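Local coordinates for takeout-like protein 1 (Epiphyas postvittana, PDB 3E8T), which probably serves as an insect carrier of hydrophobic ligands, binding a long ubiquinone-8 molecule inside a protein tunnel, at residues 15-20 against 72-77; 82-87 against 124-129. All blocks are in the same frame, centred on the assembly; numbering follows the deposited sequence.

Contact 1: residues 15-20 against 72-77; sequences CMTSAF and DNVKWD. With UQ8 (Ubiquinone-8), chain B.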
loop_
_atom_site.group_PDB
_atom_site.type_symbol
_atom_site.label_atom_id
_atom_site.label_comp_id
_atom_site.label_asym_id
_atom_site.label_seq_id
_atom_site.Cartn_x
_atom_site.Cartn_y
_atom_site.Cartn_z
ATOM N N CYS A 15 8.879 9.501 -19.438
ATOM C CA CYS A 15 9.618 10.328 -18.496
ATOM C C CYS A 15 9.011 10.255 -17.113
ATOM O O CYS A 15 9.750 10.198 -16.151
ATOM C CB CYS A 15 9.638 11.820 -18.962
ATOM S SG CYS A 15 10.512 12.966 -17.859
ATOM N N MET A 16 7.699 10.378 -17.047
ATOM C CA MET A 16 7.064 10.364 -15.745
ATOM C C MET A 16 7.249 9.052 -15.002
ATOM O O MET A 16 7.404 9.031 -13.781
ATOM C CB MET A 16 5.595 10.679 -15.868
ATOM C CG MET A 16 5.344 12.126 -16.217
ATOM S SD MET A 16 5.790 13.210 -14.894
ATOM C CE MET A 16 4.331 13.092 -13.921
ATOM N N THR A 17 7.225 7.972 -15.761
ATOM C CA THR A 17 7.466 6.663 -15.202
ATOM C C THR A 17 8.862 6.596 -14.580
ATOM O O THR A 17 9.027 6.184 -13.422
ATOM C CB THR A 17 7.262 5.561 -16.264
ATOM O OG1 THR A 17 5.914 5.621 -16.767
ATOM C CG2 THR A 17 7.530 4.168 -15.677
ATOM N N SER A 18 9.884 7.034 -15.337
ATOM C CA SER A 18 11.237 7.052 -14.803
ATOM C C SER A 18 11.372 8.030 -13.622
ATOM O O SER A 18 12.108 7.763 -12.687
ATOM C CB SER A 18 12.243 7.379 -15.914
ATOM O OG SER A 18 13.568 7.530 -15.384
ATOM N N ALA A 19 10.724 9.181 -13.697
ATOM C CA ALA A 19 10.843 10.201 -12.640
ATOM C C ALA A 19 10.267 9.642 -11.342
ATOM O O ALA A 19 10.848 9.805 -10.291
ATOM C CB ALA A 19 10.169 11.468 -13.017
ATOM N N PHE A 20 9.122 8.967 -11.429
ATOM C CA PHE A 20 8.509 8.383 -10.228
ATOM C C PHE A 20 9.453 7.296 -9.711
ATOM O O PHE A 20 9.693 7.186 -8.483
ATOM C CB PHE A 20 7.141 7.772 -10.549
ATOM C CG PHE A 20 5.963 8.727 -10.457
ATOM C CD1 PHE A 20 5.998 10.003 -10.991
ATOM C CD2 PHE A 20 4.788 8.331 -9.799
ATOM C CE1 PHE A 20 4.927 10.857 -10.909
ATOM C CE2 PHE A 20 3.696 9.198 -9.730
ATOM C CZ PHE A 20 3.766 10.456 -10.277
ATOM N N ASP A 72 5.557 0.594 -13.296
ATOM C CA ASP A 72 5.291 0.092 -14.624
ATOM C C ASP A 72 4.855 1.184 -15.564
ATOM O O ASP A 72 5.266 1.182 -16.738
ATOM C CB ASP A 72 4.287 -1.062 -14.576
ATOM C CG ASP A 72 4.798 -2.220 -13.766
ATOM O OD1 ASP A 72 5.875 -2.768 -14.123
ATOM O OD2 ASP A 72 4.168 -2.588 -12.736
ATOM N N ASN A 73 4.041 2.110 -15.085
ATOM C CA ASN A 73 3.542 3.191 -15.885
ATOM C C ASN A 73 2.973 4.315 -15.047
ATOM O O ASN A 73 2.353 4.052 -14.042
ATOM C CB ASN A 73 2.444 2.715 -16.849
ATOM C CG ASN A 73 2.220 3.711 -18.002
ATOM O OD1 ASN A 73 3.152 4.009 -18.745
ATOM N ND2 ASN A 73 1.022 4.253 -18.106
ATOM N N VAL A 74 3.154 5.544 -15.519
ATOM C CA VAL A 74 2.517 6.733 -14.991
ATOM C C VAL A 74 1.867 7.456 -16.157
ATOM O O VAL A 74 2.566 7.752 -17.146
ATOM C CB VAL A 74 3.466 7.680 -14.267
ATOM C CG1 VAL A 74 2.713 8.915 -13.817
ATOM C CG2 VAL A 74 4.186 6.960 -13.092
ATOM N N LYS A 75 0.549 7.663 -16.098
ATOM C CA LYS A 75 -0.191 8.405 -17.130
ATOM C C LYS A 75 -0.911 9.535 -16.439
ATOM O O LYS A 75 -1.823 9.338 -15.609
ATOM C CB LYS A 75 -1.216 7.540 -17.827
ATOM C CG LYS A 75 -2.041 8.276 -18.919
ATOM C CD LYS A 75 -2.995 7.327 -19.677
ATOM C CE LYS A 75 -4.058 8.063 -20.536
ATOM N NZ LYS A 75 -4.203 9.532 -20.252
ATOM N N TRP A 76 -0.427 10.730 -16.705
ATOM C CA TRP A 76 -0.938 11.920 -16.137
ATOM C C TRP A 76 -1.850 12.502 -17.207
ATOM O O TRP A 76 -1.378 12.815 -18.297
ATOM C CB TRP A 76 0.282 12.789 -15.745
ATOM C CG TRP A 76 -0.042 13.931 -14.960
ATOM C CD1 TRP A 76 -0.950 14.920 -15.271
ATOM C CD2 TRP A 76 0.531 14.294 -13.720
ATOM N NE1 TRP A 76 -0.962 15.860 -14.275
ATOM C CE2 TRP A 76 -0.089 15.499 -13.305
ATOM C CE3 TRP A 76 1.492 13.731 -12.900
ATOM C CZ2 TRP A 76 0.239 16.137 -12.133
ATOM C CZ3 TRP A 76 1.799 14.364 -11.711
ATOM C CH2 TRP A 76 1.184 15.569 -11.348
ATOM N N ASP A 77 -3.150 12.565 -16.941
ATOM C CA ASP A 77 -4.149 13.048 -17.887
ATOM C C ASP A 77 -4.608 14.455 -17.526
ATOM O O ASP A 77 -5.436 14.629 -16.638
ATOM C CB ASP A 77 -5.331 12.111 -17.933
ATOM C CG ASP A 77 -6.418 12.577 -18.880
ATOM O OD1 ASP A 77 -6.259 13.662 -19.493
ATOM O OD2 ASP A 77 -7.451 11.865 -18.973
HETATM C C45 UQ8 B . -5.357 -14.130 9.989
HETATM C C44 UQ8 B . -6.093 -14.623 8.740
HETATM C C46 UQ8 B . -6.425 -16.081 8.915
HETATM C C43 UQ8 B . -5.304 -14.410 7.461
HETATM C C42 UQ8 B . -4.695 -13.001 7.404
HETATM C C41 UQ8 B . -5.807 -11.980 7.201
HETATM C C39 UQ8 B . -5.392 -10.954 6.168
HETATM C C40 UQ8 B . -5.377 -9.461 6.487
HETATM C C38 UQ8 B . -5.091 -11.363 4.896
HETATM C C37 UQ8 B . -4.693 -10.518 3.870
HETATM C C36 UQ8 B . -4.171 -11.437 2.765
HETATM C C34 UQ8 B . -3.521 -10.683 1.620
HETATM C C35 UQ8 B . -2.855 -11.472 0.694
HETATM C C33 UQ8 B . -3.534 -9.291 1.572
HETATM C C32 UQ8 B . -3.022 -8.453 0.586
HETATM C C31 UQ8 B . -2.689 -7.087 1.244
HETATM C C29 UQ8 B . -2.274 -6.019 0.243
HETATM C C30 UQ8 B . -3.066 -5.840 -1.091
HETATM C C28 UQ8 B . -1.182 -5.203 0.518
HETATM C C27 UQ8 B . -0.701 -4.198 -0.312
HETATM C C26 UQ8 B . -0.057 -3.058 0.490
HETATM C C24 UQ8 B . 0.676 -2.085 -0.440
HETATM C C25 UQ8 B . 1.957 -2.518 -1.172
HETATM C C23 UQ8 B . 0.174 -0.815 -0.623
HETATM C C22 UQ8 B . 0.711 0.200 -1.420
HETATM C C21 UQ8 B . -0.230 1.402 -1.483
HETATM C C19 UQ8 B . 0.079 2.414 -2.587
HETATM C C20 UQ8 B . -0.996 3.494 -2.709
HETATM C C18 UQ8 B . 1.497 2.996 -2.501
HETATM C C17 UQ8 B . 1.726 4.077 -3.567
HETATM C C16 UQ8 B . 3.216 4.343 -3.841
HETATM C C14 UQ8 B . 3.349 5.657 -4.601
HETATM C C15 UQ8 B . 2.317 5.998 -5.692
HETATM C C13 UQ8 B . 4.365 6.565 -4.307
HETATM C C12 UQ8 B . 4.503 7.784 -4.967
HETATM C C11 UQ8 B . 5.956 8.301 -5.011
HETATM C C9 UQ8 B . 6.180 9.250 -6.203
HETATM C C10 UQ8 B . 4.861 9.795 -6.776
HETATM C C8 UQ8 B . 7.103 10.383 -5.762
HETATM C C7 UQ8 B . 6.387 11.733 -5.665
HETATM C C6 UQ8 B . 6.268 12.463 -7.025
HETATM C C1 UQ8 B . 5.054 13.067 -7.374
HETATM C C1M UQ8 B . 3.990 12.980 -6.477
HETATM C C2 UQ8 B . 4.888 13.738 -8.592
HETATM O O2 UQ8 B . 3.818 14.274 -8.896
HETATM C C3 UQ8 B . 5.946 13.825 -9.482
HETATM O O3 UQ8 B . 5.782 14.480 -10.667
HETATM C C3M UQ8 B . 6.016 15.877 -10.490
HETATM C C4 UQ8 B . 7.162 13.230 -9.169
HETATM O O4 UQ8 B . 8.193 13.326 -10.061
HETATM C C4M UQ8 B . 7.787 12.863 -11.357
HETATM C C5 UQ8 B . 7.321 12.554 -7.951
HETATM O O5 UQ8 B . 8.416 12.046 -7.696
#
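With its first torsion at -59°, Thr17 sets OG1 beside its own backbone N and within reach of Val74 N, while Val74, with CG2 beside the backbone N and anti to its carbonyl carbon, brings that methyl over the ring of Phe20. The Thr17 hydroxyl accepts the N-H of Val74 (N to OG1 3.0 Å) in a bond bent to 140°. The same OG1 is hydrogen-bonded to the carbonyl O of Ser13, one turn earlier in the helix, and Ser13 OG in turn meets Val74 O. Both backbone polar atoms of Val74 are therefore satisfied by helix hydroxyls, a task for which short serine and threonine side chains are well suited.

The rest of the contact is apolar. Val74 CG2 stands over one face of the Phe20 ring in a CH-pi contact, 3.9 Å from the centroid and 23° off the normal. The opposite face receives C10, the branch methyl of the first isoprenoid unit of ubiquinone-8, 3.2 Å from Phe20 CE2, so the flat ring is sandwiched and its tilt largely fixed. Branched Val74 also fills the space beside the helix, its CG1 lying 4.0 Å from Met16 CB. Beyond it the flexible Met16 chain, bent at its two outer torsions, brings its methyl obliquely to the Trp76 indole, although the modelled closeness there is doubtful. Trp76 turns an edge to the quinone, CZ3 lying 3.5 Å from O2. Ala19, small enough to admit a methoxy group, has CB 3.2 Å from C4M.

Helix 15-20 runs steeply across strand 72-77, their axes approaching to 6.7 Å. The contact thus lines the headgroup end of the ligand tunnel, formed by helix packing on a curved antiparallel sheet in this juvenile hormone binding protein family member.

Contact 2: residues 82-87 against 124-129; sequences NIEVDF and HLVVSY. With UQ8 (Ubiquinone-8), chain B.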
loop_
_atom_site.group_PDB
_atom_site.type_symbol
_atom_site.label_atom_id
_atom_site.label_comp_id
_atom_site.label_asym_id
_atom_site.label_seq_id
_atom_site.Cartn_x
_atom_site.Cartn_y
_atom_site.Cartn_z
ATOM N N ASN A 82 -6.603 13.534 -13.745
ATOM C CA ASN A 82 -6.366 12.290 -13.013
ATOM C C ASN A 82 -4.959 11.814 -13.363
ATOM O O ASN A 82 -4.434 12.117 -14.427
ATOM C CB ASN A 82 -7.380 11.178 -13.392
ATOM C CG ASN A 82 -8.836 11.439 -12.939
ATOM O OD1 ASN A 82 -9.111 12.169 -12.005
ATOM N ND2 ASN A 82 -9.773 10.762 -13.616
ATOM N N ILE A 83 -4.378 11.045 -12.450
ATOM C CA ILE A 83 -3.086 10.396 -12.626
ATOM C C ILE A 83 -3.291 8.900 -12.382
ATOM O O ILE A 83 -3.843 8.543 -11.349
ATOM C CB ILE A 83 -2.060 10.927 -11.640
ATOM C CG1 ILE A 83 -1.980 12.447 -11.635
ATOM C CG2 ILE A 83 -0.686 10.370 -11.932
ATOM C CD1 ILE A 83 -1.297 13.060 -10.417
ATOM N N GLU A 84 -2.854 8.048 -13.307
ATOM C CA GLU A 84 -2.901 6.601 -13.131
ATOM C C GLU A 84 -1.497 6.082 -12.994
ATOM O O GLU A 84 -0.646 6.355 -13.859
ATOM C CB GLU A 84 -3.546 5.924 -14.320
ATOM C CG GLU A 84 -4.998 6.306 -14.551
ATOM C CD GLU A 84 -5.726 5.404 -15.544
ATOM O OE1 GLU A 84 -5.177 4.343 -15.949
ATOM O OE2 GLU A 84 -6.888 5.742 -15.904
ATOM N N VAL A 85 -1.252 5.341 -11.897
ATOM C CA VAL A 85 0.039 4.757 -11.598
ATOM C C VAL A 85 -0.128 3.239 -11.434
ATOM O O VAL A 85 -0.924 2.768 -10.610
ATOM C CB VAL A 85 0.678 5.340 -10.295
ATOM C CG1 VAL A 85 2.044 4.809 -10.124
ATOM C CG2 VAL A 85 0.692 6.889 -10.307
ATOM N N ASP A 86 0.619 2.498 -12.238
ATOM C CA ASP A 86 0.657 1.046 -12.163
ATOM C C ASP A 86 2.037 0.659 -11.669
ATOM O O ASP A 86 3.042 1.129 -12.198
ATOM C CB ASP A 86 0.431 0.444 -13.549
ATOM C CG ASP A 86 -0.956 0.619 -14.018
ATOM O OD1 ASP A 86 -1.824 -0.025 -13.416
ATOM O OD2 ASP A 86 -1.207 1.384 -14.964
ATOM N N PHE A 87 2.111 -0.159 -10.626
ATOM C CA PHE A 87 3.395 -0.612 -10.114
ATOM C C PHE A 87 3.274 -1.989 -9.492
ATOM O O PHE A 87 2.164 -2.481 -9.284
ATOM C CB PHE A 87 3.989 0.404 -9.100
ATOM C CG PHE A 87 3.162 0.656 -7.868
ATOM C CD1 PHE A 87 3.503 0.059 -6.673
ATOM C CD2 PHE A 87 2.077 1.536 -7.908
ATOM C CE1 PHE A 87 2.800 0.318 -5.506
ATOM C CE2 PHE A 87 1.351 1.787 -6.739
ATOM C CZ PHE A 87 1.733 1.144 -5.561
ATOM N N HIS A 124 -2.839 -0.799 -8.919
ATOM C CA HIS A 124 -3.350 0.230 -9.839
ATOM C C HIS A 124 -3.946 1.360 -9.006
ATOM O O HIS A 124 -4.953 1.184 -8.321
ATOM C CB HIS A 124 -4.394 -0.359 -10.806
ATOM C CG HIS A 124 -4.956 0.614 -11.795
ATOM N ND1 HIS A 124 -4.255 1.026 -12.903
ATOM C CD2 HIS A 124 -6.159 1.251 -11.851
ATOM C CE1 HIS A 124 -4.993 1.882 -13.594
ATOM N NE2 HIS A 124 -6.159 2.019 -12.993
ATOM N N LEU A 125 -3.287 2.507 -9.041
ATOM C CA LEU A 125 -3.677 3.686 -8.280
ATOM C C LEU A 125 -4.174 4.760 -9.242
ATOM O O LEU A 125 -3.511 5.068 -10.222
ATOM C CB LEU A 125 -2.451 4.220 -7.519
ATOM C CG LEU A 125 -2.532 5.582 -6.869
ATOM C CD1 LEU A 125 -3.482 5.524 -5.661
ATOM C CD2 LEU A 125 -1.140 6.050 -6.466
ATOM N N VAL A 126 -5.321 5.355 -8.958
ATOM C CA VAL A 126 -5.833 6.493 -9.692
ATOM C C VAL A 126 -6.029 7.625 -8.699
ATOM O O VAL A 126 -6.631 7.407 -7.639
ATOM C CB VAL A 126 -7.148 6.174 -10.410
ATOM C CG1 VAL A 126 -7.574 7.402 -11.257
ATOM C CG2 VAL A 126 -7.009 4.889 -11.232
ATOM N N VAL A 127 -5.506 8.801 -9.028
ATOM C CA VAL A 127 -5.629 9.963 -8.158
ATOM C C VAL A 127 -6.226 11.102 -8.955
ATOM O O VAL A 127 -5.805 11.353 -10.091
ATOM C CB VAL A 127 -4.257 10.403 -7.656
ATOM C CG1 VAL A 127 -4.299 11.748 -6.910
ATOM C CG2 VAL A 127 -3.591 9.288 -6.824
ATOM N N SER A 128 -7.199 11.799 -8.375
ATOM C CA SER A 128 -7.688 13.046 -8.930
ATOM C C SER A 128 -7.018 14.220 -8.262
ATOM O O SER A 128 -6.705 14.167 -7.071
ATOM C CB SER A 128 -9.172 13.121 -8.783
ATOM O OG SER A 128 -9.519 12.961 -7.457
ATOM N N TYR A 129 -6.765 15.272 -9.033
ATOM C CA TYR A 129 -6.048 16.429 -8.495
ATOM C C TYR A 129 -6.624 17.695 -9.099
ATOM O O TYR A 129 -7.342 17.679 -10.101
ATOM C CB TYR A 129 -4.533 16.347 -8.811
ATOM C CG TYR A 129 -4.220 16.585 -10.228
ATOM C CD1 TYR A 129 -4.010 17.884 -10.680
ATOM C CD2 TYR A 129 -4.181 15.546 -11.175
ATOM C CE1 TYR A 129 -3.743 18.134 -11.996
ATOM C CE2 TYR A 129 -3.917 15.809 -12.518
ATOM C CZ TYR A 129 -3.715 17.131 -12.921
ATOM O OH TYR A 129 -3.466 17.394 -14.233
HETATM C C45 UQ8 B . -5.357 -14.130 9.989
HETATM C C44 UQ8 B . -6.093 -14.623 8.740
HETATM C C46 UQ8 B . -6.425 -16.081 8.915
HETATM C C43 UQ8 B . -5.304 -14.410 7.461
HETATM C C42 UQ8 B . -4.695 -13.001 7.404
HETATM C C41 UQ8 B . -5.807 -11.980 7.201
HETATM C C39 UQ8 B . -5.392 -10.954 6.168
HETATM C C40 UQ8 B . -5.377 -9.461 6.487
HETATM C C38 UQ8 B . -5.091 -11.363 4.896
HETATM C C37 UQ8 B . -4.693 -10.518 3.870
HETATM C C36 UQ8 B . -4.171 -11.437 2.765
HETATM C C34 UQ8 B . -3.521 -10.683 1.620
HETATM C C35 UQ8 B . -2.855 -11.472 0.694
HETATM C C33 UQ8 B . -3.534 -9.291 1.572
HETATM C C32 UQ8 B . -3.022 -8.453 0.586
HETATM C C31 UQ8 B . -2.689 -7.087 1.244
HETATM C C29 UQ8 B . -2.274 -6.019 0.243
HETATM C C30 UQ8 B . -3.066 -5.840 -1.091
HETATM C C28 UQ8 B . -1.182 -5.203 0.518
HETATM C C27 UQ8 B . -0.701 -4.198 -0.312
HETATM C C26 UQ8 B . -0.057 -3.058 0.490
HETATM C C24 UQ8 B . 0.676 -2.085 -0.440
HETATM C C25 UQ8 B . 1.957 -2.518 -1.172
HETATM C C23 UQ8 B . 0.174 -0.815 -0.623
HETATM C C22 UQ8 B . 0.711 0.200 -1.420
HETATM C C21 UQ8 B . -0.230 1.402 -1.483
HETATM C C19 UQ8 B . 0.079 2.414 -2.587
HETATM C C20 UQ8 B . -0.996 3.494 -2.709
HETATM C C18 UQ8 B . 1.497 2.996 -2.501
HETATM C C17 UQ8 B . 1.726 4.077 -3.567
HETATM C C16 UQ8 B . 3.216 4.343 -3.841
HETATM C C14 UQ8 B . 3.349 5.657 -4.601
HETATM C C15 UQ8 B . 2.317 5.998 -5.692
HETATM C C13 UQ8 B . 4.365 6.565 -4.307
HETATM C C12 UQ8 B . 4.503 7.784 -4.967
HETATM C C11 UQ8 B . 5.956 8.301 -5.011
HETATM C C9 UQ8 B . 6.180 9.250 -6.203
HETATM C C10 UQ8 B . 4.861 9.795 -6.776
HETATM C C8 UQ8 B . 7.103 10.383 -5.762
HETATM C C7 UQ8 B . 6.387 11.733 -5.665
HETATM C C6 UQ8 B . 6.268 12.463 -7.025
HETATM C C1 UQ8 B . 5.054 13.067 -7.374
HETATM C C1M UQ8 B . 3.990 12.980 -6.477
HETATM C C2 UQ8 B . 4.888 13.738 -8.592
HETATM O O2 UQ8 B . 3.818 14.274 -8.896
HETATM C C3 UQ8 B . 5.946 13.825 -9.482
HETATM O O3 UQ8 B . 5.782 14.480 -10.667
HETATM C C3M UQ8 B . 6.016 15.877 -10.490
HETATM C C4 UQ8 B . 7.162 13.230 -9.169
HETATM O O4 UQ8 B . 8.193 13.326 -10.061
HETATM C C4M UQ8 B . 7.787 12.863 -11.357
HETATM C C5 UQ8 B . 7.321 12.554 -7.951
HETATM O O5 UQ8 B . 8.416 12.046 -7.696
HETATM O O HOH W 1 -8.194 3.306 -14.180
#
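His124, whose CG is anti to the backbone N (chi1 -179°), and Asp86, whose CG sits beside its own N, run alongside each other in the same direction and are joined by a nearly straight hydrogen bond from ND1 to OD1 (2.7 Å, 170°). The donor stays in the imidazole plane but meets the syn side of the carboxylate 31° above its plane. At the other ring nitrogen a water sits 2.7 Å from His124 NE2 and gives a weak bond to Glu84 OE2, while Glu84 OE1 approaches the ring edge, 3.4 Å from His124 CE1. Two flanking carboxylates would tend to raise the imidazole's pKa. Were the imidazole replaced by the methyl of an alanine, Asp86 OD1 would probably lose its ring N-H donor and the water its nitrogen partner.

The backbones are satisfied in antiparallel fashion. Val85 and Leu125 exchange two N-H...O bonds, each 2.8 Å between N and O, and Ile83 and Val127 form a second hydrogen-bonded pair. CA-H...O contacts supplement them, as from Val126 CA to Ile83 O at 3.3 Å. Ser128 OG finds its partner in Lys145 N.

The face bearing Ile83, Val85, Leu125 and Val127 is apolar, as suits a lipid-binding interior: Leu125 CD2 lies 3.5 Å from C15 of the ubiquinone tail, and Phe87 CZ also meets the tail. Tyr129 brings CD2 to Ile83 CG1 at 3.8 Å, the two side chains crossing at about a right angle.

On one flank Glu84 pairs by its backbone with Lys75 of strand 54-77; on the other, His124 pairs with Thr149 of strand 139-153, placing the two strands inside the sheet.

In the fold
From the N terminus, helix 13-28 comes first, and the chain then passes through strand 42-51 before strand 54-77 returns to the helix, closing contact 1 over 51 intervening residues. A short turn leads into strand 82-100; contact 2 closes when strand 113-133 comes back beside it after a wholly non-helical excursion of 36 residues. The two loops follow in series, neither enclosing nor crossing the other. They are joined laterally, because strands 54-77 and 82-100 are sheet neighbours, with Asp72 N 2.8 Å from Asp86 O. Together they tie the N-terminal helix, through three adjacent strands of the sheet, to one wall around the same ubiquinone: headgroup at contact 1, adjoining tail at contact 2.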